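Local coordinates for pyridoxal kinase (Entamoeba histolytica, PDB 4S1H), which probably phosphorylates pyridoxal to pyridoxal 5'-phosphate with ATP, as a ribokinase-like enzyme of vitamin B6 salvage, and binds ADP and magnesium, at residues His166-His169 against Glu170-Ile173; Val126-Ser129 against Met130-Leu133; Thr221-Leu224 against Leu225-Ile229; Asn95-Lys98 against Arg99-Asn103; Asn58-Ile61 against Ser62-Ser66. All coordinates share one frame; numbering follows the deposited sequence.

Contact 1: His166-His169 against Glu170-Ile173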
loop_
_atom_site.group_PDB
_atom_site.type_symbol
_atom_site.label_atom_id
_atom_site.label_comp_id
_atom_site.label_asym_id
_atom_site.label_seq_id
_atom_site.Cartn_x
_atom_site.Cartn_y
_atom_site.Cartn_z
ATOM N N HIS A 166 9.321 -31.886 11.396
ATOM C CA HIS A 166 10.125 -32.312 12.540
ATOM C C HIS A 166 11.479 -31.585 12.596
ATOM O O HIS A 166 11.882 -31.050 13.654
ATOM C CB HIS A 166 10.294 -33.820 12.508
ATOM C CG HIS A 166 11.175 -34.349 13.596
ATOM N ND1 HIS A 166 10.749 -34.428 14.907
ATOM C CD2 HIS A 166 12.477 -34.720 13.591
ATOM C CE1 HIS A 166 11.732 -34.898 15.656
ATOM N NE2 HIS A 166 12.791 -35.085 14.884
ATOM N N ILE A 167 12.154 -31.532 11.448
ATOM C CA ILE A 167 13.495 -30.982 11.364
ATOM C C ILE A 167 13.454 -29.527 11.868
ATOM O O ILE A 167 14.282 -29.096 12.676
ATOM C CB ILE A 167 14.024 -30.988 9.907
ATOM C CG1 ILE A 167 14.222 -32.431 9.374
ATOM C CG2 ILE A 167 15.305 -30.191 9.779
ATOM C CD1 ILE A 167 15.271 -33.252 10.086
ATOM N N LEU A 168 12.433 -28.809 11.443
ATOM C CA LEU A 168 12.313 -27.401 11.827
ATOM C C LEU A 168 11.865 -27.201 13.263
ATOM O O LEU A 168 12.345 -26.279 13.927
ATOM C CB LEU A 168 11.380 -26.676 10.864
ATOM C CG LEU A 168 11.857 -26.688 9.424
ATOM C CD1 LEU A 168 10.903 -25.790 8.631
ATOM C CD2 LEU A 168 13.301 -26.238 9.225
ATOM N N HIS A 169 10.926 -28.010 13.729
ATOM C CA HIS A 169 10.547 -28.009 15.136
ATOM C C HIS A 169 11.738 -28.312 16.060
ATOM O O HIS A 169 11.857 -27.705 17.110
ATOM C CB HIS A 169 9.458 -29.008 15.450
ATOM C CG HIS A 169 8.126 -28.710 14.835
ATOM N ND1 HIS A 169 7.534 -27.471 14.875
ATOM C CD2 HIS A 169 7.241 -29.532 14.218
ATOM C CE1 HIS A 169 6.353 -27.533 14.281
ATOM N NE2 HIS A 169 6.147 -28.784 13.893
ATOM N N GLU A 170 12.617 -29.235 15.660
ATOM C CA GLU A 170 13.837 -29.531 16.446
ATOM C C GLU A 170 14.771 -28.311 16.551
ATOM O O GLU A 170 15.512 -28.209 17.509
ATOM C CB GLU A 170 14.579 -30.717 15.861
ATOM C CG GLU A 170 13.848 -32.019 16.106
ATOM C CD GLU A 170 13.996 -32.531 17.530
ATOM O OE1 GLU A 170 15.002 -33.228 17.812
ATOM O OE2 GLU A 170 13.086 -32.263 18.359
ATOM N N GLN A 171 14.725 -27.418 15.558
ATOM C CA GLN A 171 15.447 -26.125 15.591
ATOM C C GLN A 171 14.776 -25.079 16.463
ATOM O O GLN A 171 15.285 -23.941 16.595
ATOM C CB GLN A 171 15.587 -25.558 14.186
ATOM C CG GLN A 171 16.408 -26.381 13.225
ATOM C CD GLN A 171 16.286 -25.893 11.798
ATOM O OE1 GLN A 171 15.726 -24.809 11.538
ATOM N NE2 GLN A 171 16.774 -26.684 10.860
ATOM N N GLY A 172 13.594 -25.408 16.974
ATOM C CA GLY A 172 12.871 -24.524 17.875
ATOM C C GLY A 172 11.613 -23.867 17.322
ATOM O O GLY A 172 10.915 -23.227 18.100
ATOM N N ILE A 173 11.266 -24.066 16.050
ATOM C CA ILE A 173 10.108 -23.352 15.449
ATOM C C ILE A 173 8.799 -23.922 16.003
ATOM O O ILE A 173 8.521 -25.099 15.816
ATOM C CB ILE A 173 10.112 -23.402 13.918
ATOM C CG1 ILE A 173 11.380 -22.676 13.412
ATOM C CG2 ILE A 173 8.836 -22.762 13.357
ATOM C CD1 ILE A 173 11.740 -22.931 11.968
#
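E170 N bonds to H166 O (2.8 Å) near the C-terminal end of helix 158-170, and the chain then leaves the helix in a Schellman motif. G172 has a positive phi of 109°. I173 N reaches back to L168 O at 3.3 Å. G172 N bonds to H169 O at 2.9 Å, and it stands above that carbonyl plane rather than on a lone pair. The positive phi fits a glycine, because a CB here would be pressed against the preceding carbonyl oxygen.

The H169 side chain ties down the residue after the turn. H169 ND1 donates to I173 O at 2.7 Å, nearly straight at 172°, with the oxygen in the ring plane. The bond comes in close to the line of the C=O bond. H169 NE2 is hydrogen-bonded to S192 OG, so both ring nitrogens have partners and the rotation of the ring is fixed.

On the outer side, E170 CG lies over one face of the H166 ring, 3.7 Å from its centroid, in a CH-pi contact. The glutamate chain bends at chi2, and the carboxylate plane lies 14° from the ring plane. L168 CD2 runs beside the Q171 amide, 3.6 Å from Q171 OE1. L168 CB meets I173 CD1 at 3.9 Å.

L168 also packs on L147 and T151 of helix 144-151 and on I176 of strand 175-183. I134 touches both L168 and I173. The turn thus delivers the chain from helix 158-170 to strand 175-183.

Contact 2: Val126-Ser129 against Met130-Leu133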
loop_
_atom_site.group_PDB
_atom_site.type_symbol
_atom_site.label_atom_id
_atom_site.label_comp_id
_atom_site.label_asym_id
_atom_site.label_seq_id
_atom_site.Cartn_x
_atom_site.Cartn_y
_atom_site.Cartn_z
ATOM N N VAL A 126 19.514 -16.529 -1.029
ATOM C CA VAL A 126 18.360 -16.180 -0.185
ATOM C C VAL A 126 17.907 -17.369 0.637
ATOM O O VAL A 126 17.631 -17.209 1.820
ATOM C CB VAL A 126 17.153 -15.587 -0.995
ATOM C CG1 VAL A 126 15.893 -15.493 -0.150
ATOM C CG2 VAL A 126 17.498 -14.214 -1.534
ATOM N N GLN A 127 17.896 -18.570 0.033
ATOM C CA GLN A 127 17.473 -19.777 0.750
ATOM C C GLN A 127 18.229 -19.985 2.049
ATOM O O GLN A 127 17.616 -20.215 3.081
ATOM C CB GLN A 127 17.562 -21.069 -0.083
ATOM C CG GLN A 127 16.752 -21.057 -1.367
ATOM C CD GLN A 127 16.925 -22.353 -2.144
ATOM O OE1 GLN A 127 16.744 -23.432 -1.593
ATOM N NE2 GLN A 127 17.263 -22.251 -3.420
ATOM N N ASP A 128 19.560 -19.929 1.997
ATOM C CA ASP A 128 20.357 -20.163 3.188
ATOM C C ASP A 128 20.118 -19.120 4.272
ATOM O O ASP A 128 20.045 -19.451 5.459
ATOM C CB ASP A 128 21.849 -20.246 2.838
ATOM C CG ASP A 128 22.168 -21.444 1.973
ATOM O OD1 ASP A 128 21.438 -22.462 2.045
ATOM O OD2 ASP A 128 23.137 -21.345 1.206
ATOM N N SER A 129 19.955 -17.854 3.873
ATOM C CA SER A 129 19.685 -16.807 4.840
ATOM C C SER A 129 18.292 -16.984 5.446
ATOM O O SER A 129 18.101 -16.745 6.630
ATOM C CB SER A 129 19.877 -15.407 4.220
ATOM O OG SER A 129 18.892 -15.100 3.258
ATOM N N MET A 130 17.320 -17.406 4.642
ATOM C CA MET A 130 15.979 -17.720 5.160
ATOM C C MET A 130 15.989 -18.860 6.185
ATOM O O MET A 130 15.184 -18.855 7.106
ATOM C CB MET A 130 15.035 -18.070 4.018
ATOM C CG MET A 130 13.559 -18.147 4.377
ATOM S SD MET A 130 12.822 -16.625 5.042
ATOM C CE MET A 130 13.766 -15.327 4.212
ATOM N N LYS A 131 16.874 -19.841 6.014
ATOM C CA LYS A 131 17.001 -20.910 7.005
ATOM C C LYS A 131 17.373 -20.378 8.374
ATOM O O LYS A 131 17.000 -20.989 9.402
ATOM C CB LYS A 131 18.011 -21.966 6.533
ATOM C CG LYS A 131 17.578 -22.781 5.335
ATOM C CD LYS A 131 18.693 -23.752 4.943
ATOM C CE LYS A 131 18.239 -24.749 3.895
ATOM N NZ LYS A 131 19.237 -25.841 3.730
ATOM N N GLU A 132 18.070 -19.231 8.412
ATOM C CA GLU A 132 18.402 -18.574 9.669
ATOM C C GLU A 132 17.272 -17.703 10.173
ATOM O O GLU A 132 16.951 -17.738 11.351
ATOM C CB GLU A 132 19.702 -17.770 9.546
ATOM C CG GLU A 132 20.974 -18.613 9.368
ATOM C CD GLU A 132 21.164 -19.698 10.434
ATOM O OE1 GLU A 132 21.010 -19.400 11.638
ATOM O OE2 GLU A 132 21.462 -20.857 10.066
ATOM N N LEU A 133 16.643 -16.951 9.279
ATOM C CA LEU A 133 15.524 -16.098 9.693
ATOM C C LEU A 133 14.359 -16.882 10.342
ATOM O O LEU A 133 13.806 -16.467 11.329
ATOM C CB LEU A 133 15.000 -15.274 8.496
ATOM C CG LEU A 133 13.873 -14.284 8.805
ATOM C CD1 LEU A 133 14.271 -13.283 9.878
ATOM C CD2 LEU A 133 13.453 -13.567 7.542
#
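In helix 124-133 of the ribokinase-like alpha/beta core, V126 O holds M130 N and the S129 hydroxyl together. The backbone bond from M130 N to V126 O is 2.8 Å long and nearly in line with the carbonyl. S129 OG donates to V126 O, also at 2.8 Å, but at a C=O angle of 119°, well to the side. The serine can do this because OG sits between its backbone N and carbonyl carbon (chi1 69°), folded back over the preceding turn. Its hydroxyl therefore has a partner within the helix. This matters because S129 is buried against S87, V90 and Y91 of helix 87-100.

M130 leaves the helix on another side. Its chain bends at chi2 and chi3 and packs on P112, C110, F84 and L150. Its side chain lies about 8 Å from that of D111, a magnesium ligand. L133 N closes the following turn on S129 O at 3.0 Å.

On the outer face, D128 and K131 run side by side, pointing the same way. The lysine is extended beyond CG. D128 OD1 stays 4.4 Å from K131 NZ, beyond salt-bridge range.

Contact 3: Thr221-Leu224 against Leu225-Ile229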
loop_
_atom_site.group_PDB
_atom_site.type_symbol
_atom_site.label_atom_id
_atom_site.label_comp_id
_atom_site.label_asym_id
_atom_site.label_seq_id
_atom_site.Cartn_x
_atom_site.Cartn_y
_atom_site.Cartn_z
ATOM N N THR A 221 -1.529 -15.230 4.340
ATOM C CA THR A 221 -0.698 -14.772 5.425
ATOM C C THR A 221 -1.350 -13.564 6.120
ATOM O O THR A 221 -1.450 -13.560 7.357
ATOM C CB THR A 221 0.678 -14.367 4.895
ATOM O OG1 THR A 221 1.407 -15.533 4.503
ATOM C CG2 THR A 221 1.490 -13.588 5.925
ATOM N N TYR A 222 -1.785 -12.563 5.359
ATOM C CA TYR A 222 -2.316 -11.339 6.007
ATOM C C TYR A 222 -3.728 -11.491 6.563
ATOM O O TYR A 222 -4.039 -10.910 7.590
ATOM C CB TYR A 222 -2.202 -10.125 5.083
ATOM C CG TYR A 222 -0.753 -9.775 4.879
ATOM C CD1 TYR A 222 -0.006 -9.154 5.899
ATOM C CD2 TYR A 222 -0.113 -10.078 3.700
ATOM C CE1 TYR A 222 1.351 -8.861 5.722
ATOM C CE2 TYR A 222 1.238 -9.791 3.522
ATOM C CZ TYR A 222 1.951 -9.196 4.535
ATOM O OH TYR A 222 3.278 -8.901 4.375
ATOM N N ILE A 223 -4.548 -12.345 5.960
ATOM C CA ILE A 223 -5.878 -12.597 6.548
ATOM C C ILE A 223 -5.702 -13.390 7.859
ATOM O O ILE A 223 -6.297 -13.040 8.883
ATOM C CB ILE A 223 -6.845 -13.322 5.594
ATOM C CG1 ILE A 223 -7.093 -12.466 4.330
ATOM C CG2 ILE A 223 -8.181 -13.556 6.300
ATOM C CD1 ILE A 223 -7.832 -13.180 3.209
ATOM N N LEU A 224 -4.907 -14.452 7.799
ATOM C CA LEU A 224 -4.584 -15.238 9.014
ATOM C C LEU A 224 -4.051 -14.370 10.156
ATOM O O LEU A 224 -4.581 -14.376 11.267
ATOM C CB LEU A 224 -3.548 -16.306 8.659
ATOM C CG LEU A 224 -2.934 -17.068 9.829
ATOM C CD1 LEU A 224 -4.017 -17.814 10.576
ATOM C CD2 LEU A 224 -1.855 -17.984 9.288
ATOM N N LEU A 225 -3.049 -13.533 9.850
ATOM C CA LEU A 225 -2.473 -12.622 10.858
ATOM C C LEU A 225 -3.487 -11.650 11.411
ATOM O O LEU A 225 -3.518 -11.417 12.614
ATOM C CB LEU A 225 -1.331 -11.807 10.255
ATOM C CG LEU A 225 -0.644 -10.861 11.234
ATOM C CD1 LEU A 225 0.234 -11.639 12.202
ATOM C CD2 LEU A 225 0.128 -9.806 10.464
ATOM N N SER A 226 -4.326 -11.065 10.539
ATOM C CA SER A 226 -5.351 -10.125 11.004
ATOM C C SER A 226 -6.251 -10.801 12.056
ATOM O O SER A 226 -6.526 -10.222 13.083
ATOM C CB SER A 226 -6.184 -9.581 9.856
ATOM O OG SER A 226 -5.346 -8.868 8.965
ATOM N N TRP A 227 -6.689 -12.044 11.809
ATOM C CA TRP A 227 -7.552 -12.720 12.776
ATOM C C TRP A 227 -6.806 -13.102 14.069
ATOM O O TRP A 227 -7.357 -12.968 15.140
ATOM C CB TRP A 227 -8.208 -13.955 12.173
ATOM C CG TRP A 227 -9.305 -13.657 11.223
ATOM C CD1 TRP A 227 -9.414 -14.115 9.964
ATOM C CD2 TRP A 227 -10.469 -12.834 11.462
ATOM N NE1 TRP A 227 -10.570 -13.640 9.388
ATOM C CE2 TRP A 227 -11.225 -12.839 10.286
ATOM C CE3 TRP A 227 -10.946 -12.098 12.567
ATOM C CZ2 TRP A 227 -12.422 -12.118 10.147
ATOM C CZ3 TRP A 227 -12.129 -11.360 12.426
ATOM C CH2 TRP A 227 -12.859 -11.383 11.228
ATOM N N ILE A 228 -5.543 -13.478 13.952
ATOM C CA ILE A 228 -4.713 -13.654 15.145
ATOM C C ILE A 228 -4.637 -12.368 15.968
ATOM O O ILE A 228 -4.803 -12.385 17.192
ATOM C CB ILE A 228 -3.312 -14.133 14.783
ATOM C CG1 ILE A 228 -3.347 -15.572 14.238
ATOM C CG2 ILE A 228 -2.397 -14.073 15.993
ATOM C CD1 ILE A 228 -2.086 -16.002 13.555
ATOM N N ILE A 229 -4.385 -11.272 15.279
ATOM C CA ILE A 229 -4.369 -9.973 15.933
ATOM C C ILE A 229 -5.679 -9.665 16.649
ATOM O O ILE A 229 -5.675 -9.119 17.778
ATOM C CB ILE A 229 -3.951 -8.833 14.946
ATOM C CG1 ILE A 229 -2.478 -8.996 14.589
ATOM C CG2 ILE A 229 -4.217 -7.452 15.544
ATOM C CD1 ILE A 229 -1.983 -8.141 13.438
#
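Y222 O is gripped twice by S226 in the middle of helix 216-229. S226 N donates to Y222 O at 3.0 Å, and S226 OG donates to Y222 O at 2.8 Å. The two donors come from opposite faces of the carbonyl plane. OG lies beside its own backbone N (chi1 -62°), which turns it back toward the previous turn. The hydroxyl of this buried serine is satisfied in this way, while its side chain packs on I25, L26 and F29.

The tight part is the buried side that carries I223 and W227, against helix 234-250 and F29. I223 CG2 lies 3.9 Å from W227 CD1, with the two side chains side by side and pointing the same way. The indole is held further by an edge-to-face contact with F29 and a cation-pi contact with R240. W227 N bonds to I223 O at 3.1 Å.

The solvent side carries I228 and I229, both partly exposed. I228 CD1 meets L224 CG at 4.0 Å, but L224 itself packs inward on A237 and V238. I229 packs on F78 of strand 78-81.

The N-terminal end faces the active site. The side chain of T221 is about 4 Å from a bound magnesium ion, and its OG1 bonds to G217 O and weakly to D111 OD2. Y222 OH bonds to T7 OG1. Y222 and S226 face helix 18-28. I223, L224 and W227 face helix 234-250, and T221, Y222 and L225 touch V80 of strand 78-81.

Contact 4: Asn95-Lys98 against Arg99-Asn103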
loop_
_atom_site.group_PDB
_atom_site.type_symbol
_atom_site.label_atom_id
_atom_site.label_comp_id
_atom_site.label_asym_id
_atom_site.label_seq_id
_atom_site.Cartn_x
_atom_site.Cartn_y
_atom_site.Cartn_z
ATOM N N ASN A 95 18.840 -8.937 12.378
ATOM C CA ASN A 95 19.288 -7.994 13.406
ATOM C C ASN A 95 18.132 -7.194 13.959
ATOM O O ASN A 95 18.047 -7.012 15.164
ATOM C CB ASN A 95 20.342 -7.042 12.870
ATOM C CG ASN A 95 21.620 -7.728 12.454
ATOM O OD1 ASN A 95 22.021 -8.730 13.023
ATOM N ND2 ASN A 95 22.286 -7.149 11.448
ATOM N N ARG A 96 17.262 -6.720 13.078
ATOM C CA ARG A 96 16.120 -5.873 13.483
ATOM C C ARG A 96 15.101 -6.692 14.259
ATOM O O ARG A 96 14.615 -6.238 15.282
ATOM C CB ARG A 96 15.457 -5.253 12.271
ATOM C CG ARG A 96 16.377 -4.351 11.456
ATOM C CD ARG A 96 16.913 -3.172 12.226
ATOM N NE ARG A 96 17.920 -2.442 11.434
ATOM C CZ ARG A 96 18.225 -1.161 11.577
ATOM N NH1 ARG A 96 17.608 -0.424 12.486
ATOM N NH2 ARG A 96 19.163 -0.610 10.798
ATOM N N VAL A 97 14.889 -7.955 13.850
ATOM C CA VAL A 97 13.989 -8.870 14.570
ATOM C C VAL A 97 14.415 -9.129 15.992
ATOM O O VAL A 97 13.592 -9.072 16.924
ATOM C CB VAL A 97 13.886 -10.231 13.857
ATOM C CG1 VAL A 97 13.171 -11.285 14.726
ATOM C CG2 VAL A 97 13.181 -10.071 12.534
ATOM N N LYS A 98 15.693 -9.445 16.162
ATOM C CA LYS A 98 16.264 -9.651 17.468
ATOM C C LYS A 98 16.048 -8.431 18.354
ATOM O O LYS A 98 15.638 -8.579 19.494
ATOM C CB LYS A 98 17.755 -9.992 17.388
ATOM C CG LYS A 98 18.001 -11.422 16.934
ATOM C CD LYS A 98 19.425 -11.891 17.186
ATOM C CE LYS A 98 20.393 -11.305 16.175
ATOM N NZ LYS A 98 21.793 -11.688 16.502
ATOM N N ARG A 99 16.330 -7.245 17.828
ATOM C CA ARG A 99 16.164 -6.009 18.603
ATOM C C ARG A 99 14.694 -5.803 18.978
ATOM O O ARG A 99 14.400 -5.480 20.125
ATOM C CB ARG A 99 16.707 -4.814 17.825
ATOM C CG ARG A 99 16.588 -3.460 18.529
ATOM C CD ARG A 99 17.171 -2.352 17.655
ATOM N NE ARG A 99 18.635 -2.464 17.535
ATOM C CZ ARG A 99 19.393 -1.882 16.596
ATOM N NH1 ARG A 99 18.865 -1.123 15.635
ATOM N NH2 ARG A 99 20.711 -2.070 16.614
ATOM N N ILE A 100 13.791 -6.005 18.024
ATOM C CA ILE A 100 12.365 -5.773 18.244
ATOM C C ILE A 100 11.803 -6.749 19.310
ATOM O O ILE A 100 11.023 -6.346 20.171
ATOM C CB ILE A 100 11.584 -5.798 16.910
ATOM C CG1 ILE A 100 11.887 -4.527 16.099
ATOM C CG2 ILE A 100 10.087 -5.895 17.155
ATOM C CD1 ILE A 100 11.517 -4.647 14.636
ATOM N N LYS A 101 12.262 -7.998 19.292
ATOM C CA LYS A 101 11.883 -9.007 20.309
ATOM C C LYS A 101 12.561 -8.903 21.692
ATOM O O LYS A 101 12.223 -9.664 22.597
ATOM C CB LYS A 101 12.091 -10.417 19.750
ATOM C CG LYS A 101 11.099 -10.759 18.675
ATOM C CD LYS A 101 11.371 -12.150 18.104
ATOM C CE LYS A 101 10.118 -12.800 17.569
ATOM N NZ LYS A 101 9.291 -13.452 18.622
ATOM N N ASP A 102 13.513 -7.980 21.863
ATOM C CA ASP A 102 14.290 -7.868 23.108
ATOM C C ASP A 102 13.557 -7.115 24.225
ATOM O O ASP A 102 13.766 -7.413 25.402
ATOM C CB ASP A 102 15.638 -7.184 22.825
ATOM C CG ASP A 102 16.613 -7.287 23.986
ATOM O OD1 ASP A 102 17.042 -8.417 24.305
ATOM O OD2 ASP A 102 16.952 -6.235 24.568
ATOM N N ASN A 103 12.731 -6.135 23.872
ATOM C CA ASN A 103 12.069 -5.281 24.882
ATOM C C ASN A 103 10.586 -5.551 25.095
ATOM O O ASN A 103 9.965 -4.952 25.981
ATOM C CB ASN A 103 12.264 -3.799 24.547
ATOM C CG ASN A 103 11.590 -3.391 23.264
ATOM O OD1 ASN A 103 11.682 -4.096 22.261
ATOM N ND2 ASN A 103 10.928 -2.240 23.280
#
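K101 lies along V97 near the C-terminal end of helix 87-100, the helix of the beta-alpha-beta unit formed with strands 78-81 and 107-110. K101 N bonds to V97 O at 2.9 Å, and the side chain starts over the same carbonyl. K101 CB is 3.5 Å from V97 O, and CG is equally close to it. K101 CD then meets the V97 CG1 methyl at 3.9 Å. That methyl is anti to the valine N (chi1 169°), which directs it along the lysine. Beyond CD the chain bends at chi4. NZ ends in a salt bridge with D138 and a hydrogen bond to V106 O. The lysine side chain also touches F108 of strand 107-110, as V97 does. It thus reaches across to V106 and D138, passing F108.

R96 NE makes a salt bridge with E92 and R96 NH2 one with D65; R99 NH1 makes one with E68. R96 NH1 also makes a long, weak ion pair with E68. Acids on helices 87-100 and 57-69 therefore surround the two arginines, which probably offsets the closeness of their charges. The two side chains run alongside each other, pointing the same way. The guanidinium planes are turned 74° apart, and R96 NH1 comes to 3.5 Å from R99 NH1.

Contact 5: Asn58-Ile61 against Ser62-Ser66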
loop_
_atom_site.group_PDB
_atom_site.type_symbol
_atom_site.label_atom_id
_atom_site.label_comp_id
_atom_site.label_asym_id
_atom_site.label_seq_id
_atom_site.Cartn_x
_atom_site.Cartn_y
_atom_site.Cartn_z
ATOM N N ASN A 58 21.517 -0.224 1.859
ATOM C CA ASN A 58 21.731 1.055 2.559
ATOM C C ASN A 58 20.424 1.818 2.782
ATOM O O ASN A 58 20.212 2.442 3.836
ATOM C CB ASN A 58 22.784 1.909 1.853
ATOM C CG ASN A 58 22.289 2.515 0.555
ATOM O OD1 ASN A 58 22.007 1.801 -0.409
ATOM N ND2 ASN A 58 22.171 3.845 0.527
ATOM N N ASP A 59 19.526 1.746 1.798
ATOM C CA ASP A 59 18.214 2.363 1.913
ATOM C C ASP A 59 17.347 1.650 2.954
ATOM O O ASP A 59 16.657 2.287 3.735
ATOM C CB ASP A 59 17.506 2.420 0.541
ATOM C CG ASP A 59 18.188 3.396 -0.421
ATOM O OD1 ASP A 59 18.658 4.461 0.028
ATOM O OD2 ASP A 59 18.300 3.077 -1.628
ATOM N N PHE A 60 17.392 0.323 2.978
ATOM C CA PHE A 60 16.671 -0.430 3.974
ATOM C C PHE A 60 17.131 -0.058 5.405
ATOM O O PHE A 60 16.310 0.165 6.299
ATOM C CB PHE A 60 16.866 -1.926 3.653
ATOM C CG PHE A 60 16.136 -2.865 4.558
ATOM C CD1 PHE A 60 14.774 -3.097 4.408
ATOM C CD2 PHE A 60 16.793 -3.501 5.580
ATOM C CE1 PHE A 60 14.093 -3.982 5.251
ATOM C CE2 PHE A 60 16.134 -4.413 6.419
ATOM C CZ PHE A 60 14.785 -4.644 6.259
ATOM N N ILE A 61 18.444 -0.011 5.619
ATOM C CA ILE A 61 19.000 0.417 6.904
ATOM C C ILE A 61 18.581 1.836 7.270
ATOM O O ILE A 61 18.166 2.114 8.400
ATOM C CB ILE A 61 20.546 0.254 6.914
ATOM C CG1 ILE A 61 20.901 -1.234 6.873
ATOM C CG2 ILE A 61 21.165 0.908 8.120
ATOM C CD1 ILE A 61 22.369 -1.499 6.634
ATOM N N SER A 62 18.646 2.737 6.302
ATOM C CA SER A 62 18.245 4.116 6.522
ATOM C C SER A 62 16.795 4.204 6.984
ATOM O O SER A 62 16.458 4.940 7.930
ATOM C CB SER A 62 18.388 4.897 5.223
ATOM O OG SER A 62 18.071 6.240 5.421
ATOM N N ILE A 63 15.928 3.479 6.298
ATOM C CA ILE A 63 14.517 3.376 6.702
ATOM C C ILE A 63 14.333 2.803 8.117
ATOM O O ILE A 63 13.637 3.405 8.940
ATOM C CB ILE A 63 13.716 2.538 5.693
ATOM C CG1 ILE A 63 13.571 3.340 4.398
ATOM C CG2 ILE A 63 12.357 2.111 6.246
ATOM C CD1 ILE A 63 13.222 2.504 3.196
ATOM N N MET A 64 14.988 1.686 8.419
ATOM C CA MET A 64 14.782 1.068 9.727
ATOM C C MET A 64 15.318 1.959 10.857
ATOM O O MET A 64 14.668 2.121 11.903
ATOM C CB MET A 64 15.395 -0.328 9.774
ATOM C CG MET A 64 14.753 -1.298 8.796
ATOM S SD MET A 64 13.010 -1.617 9.089
ATOM C CE MET A 64 13.092 -2.598 10.580
ATOM N N ASP A 65 16.458 2.600 10.621
ATOM C CA ASP A 65 17.021 3.564 11.582
ATOM C C ASP A 65 16.083 4.745 11.806
ATOM O O ASP A 65 15.897 5.179 12.920
ATOM C CB ASP A 65 18.359 4.110 11.102
ATOM C CG ASP A 65 19.482 3.071 11.161
ATOM O OD1 ASP A 65 19.315 1.968 11.754
ATOM O OD2 ASP A 65 20.556 3.398 10.634
ATOM N N SER A 66 15.485 5.245 10.736
ATOM C CA SER A 66 14.553 6.395 10.840
ATOM C C SER A 66 13.292 6.038 11.645
ATOM O O SER A 66 12.823 6.823 12.471
ATOM C CB SER A 66 14.172 6.825 9.432
ATOM O OG SER A 66 13.415 8.023 9.440
HETATM O O HOH W 1 18.773 6.174 2.251
#
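D59 OD1 takes a hydrogen from a water at 2.8 Å and is also bonded to S53 OG of the second subunit. The same water reaches S62 OG at 3.2 Å, a weak bond, so it links one turn of helix 57-69 to the next. S62 OG has a firmer partner in G52 N of the second subunit. Further along, S66 OG bonds to G51 N and N43 OD1 of that subunit. This side of the helix is therefore part of the dimer interface.

Another side carries a Met-aromatic contact. M64 CG lies over one face of the F60 ring, 4.2 Å from its centroid and 14° off the normal. The methionine bends at chi2 and chi3, which leaves M64 SD farther off, 4.9 Å from the centroid of the F60 ring and oblique to it. F60 CG is anti to the backbone N (chi1 -178°), which sets the ring beside the methionine four residues on. The pair sits on V36 of strand 33-41, and the ring also touches I8. M64 meets L6 of strand 5-9.

F60 meets L89 and T93 of helix 87-100, and I61 and D65 face R96 of the same helix. D65 N bonds to I61 O at 2.8 Å, and the two side chains lie side by side. I61 CG2 touches D65 OD2 at 3.6 Å, while D65 OD1 makes a salt bridge with R96.

How the contacts relate
From the N terminus, the order is contact 5, contact 4, contact 2, contact 1 and contact 3. They follow in series, and none nests in or crosses another. Each is local to one helix or its end; contact 1 closes the turn between helix 158-170 and strand 175-183. Contacts 5 and 4 touch directly: R96 joins helix 57-69 to helix 87-100. Contact 2 comes within about 4 Å of contact 4 and about 5 Å of contact 1, nearest atoms, without touching either. Contact 3 stays about 11 Å or more from every other contact, nearest atoms, and lies across the chain's centre from contact 2. Contact 5 faces the second subunit, and contact 3 the magnesium site.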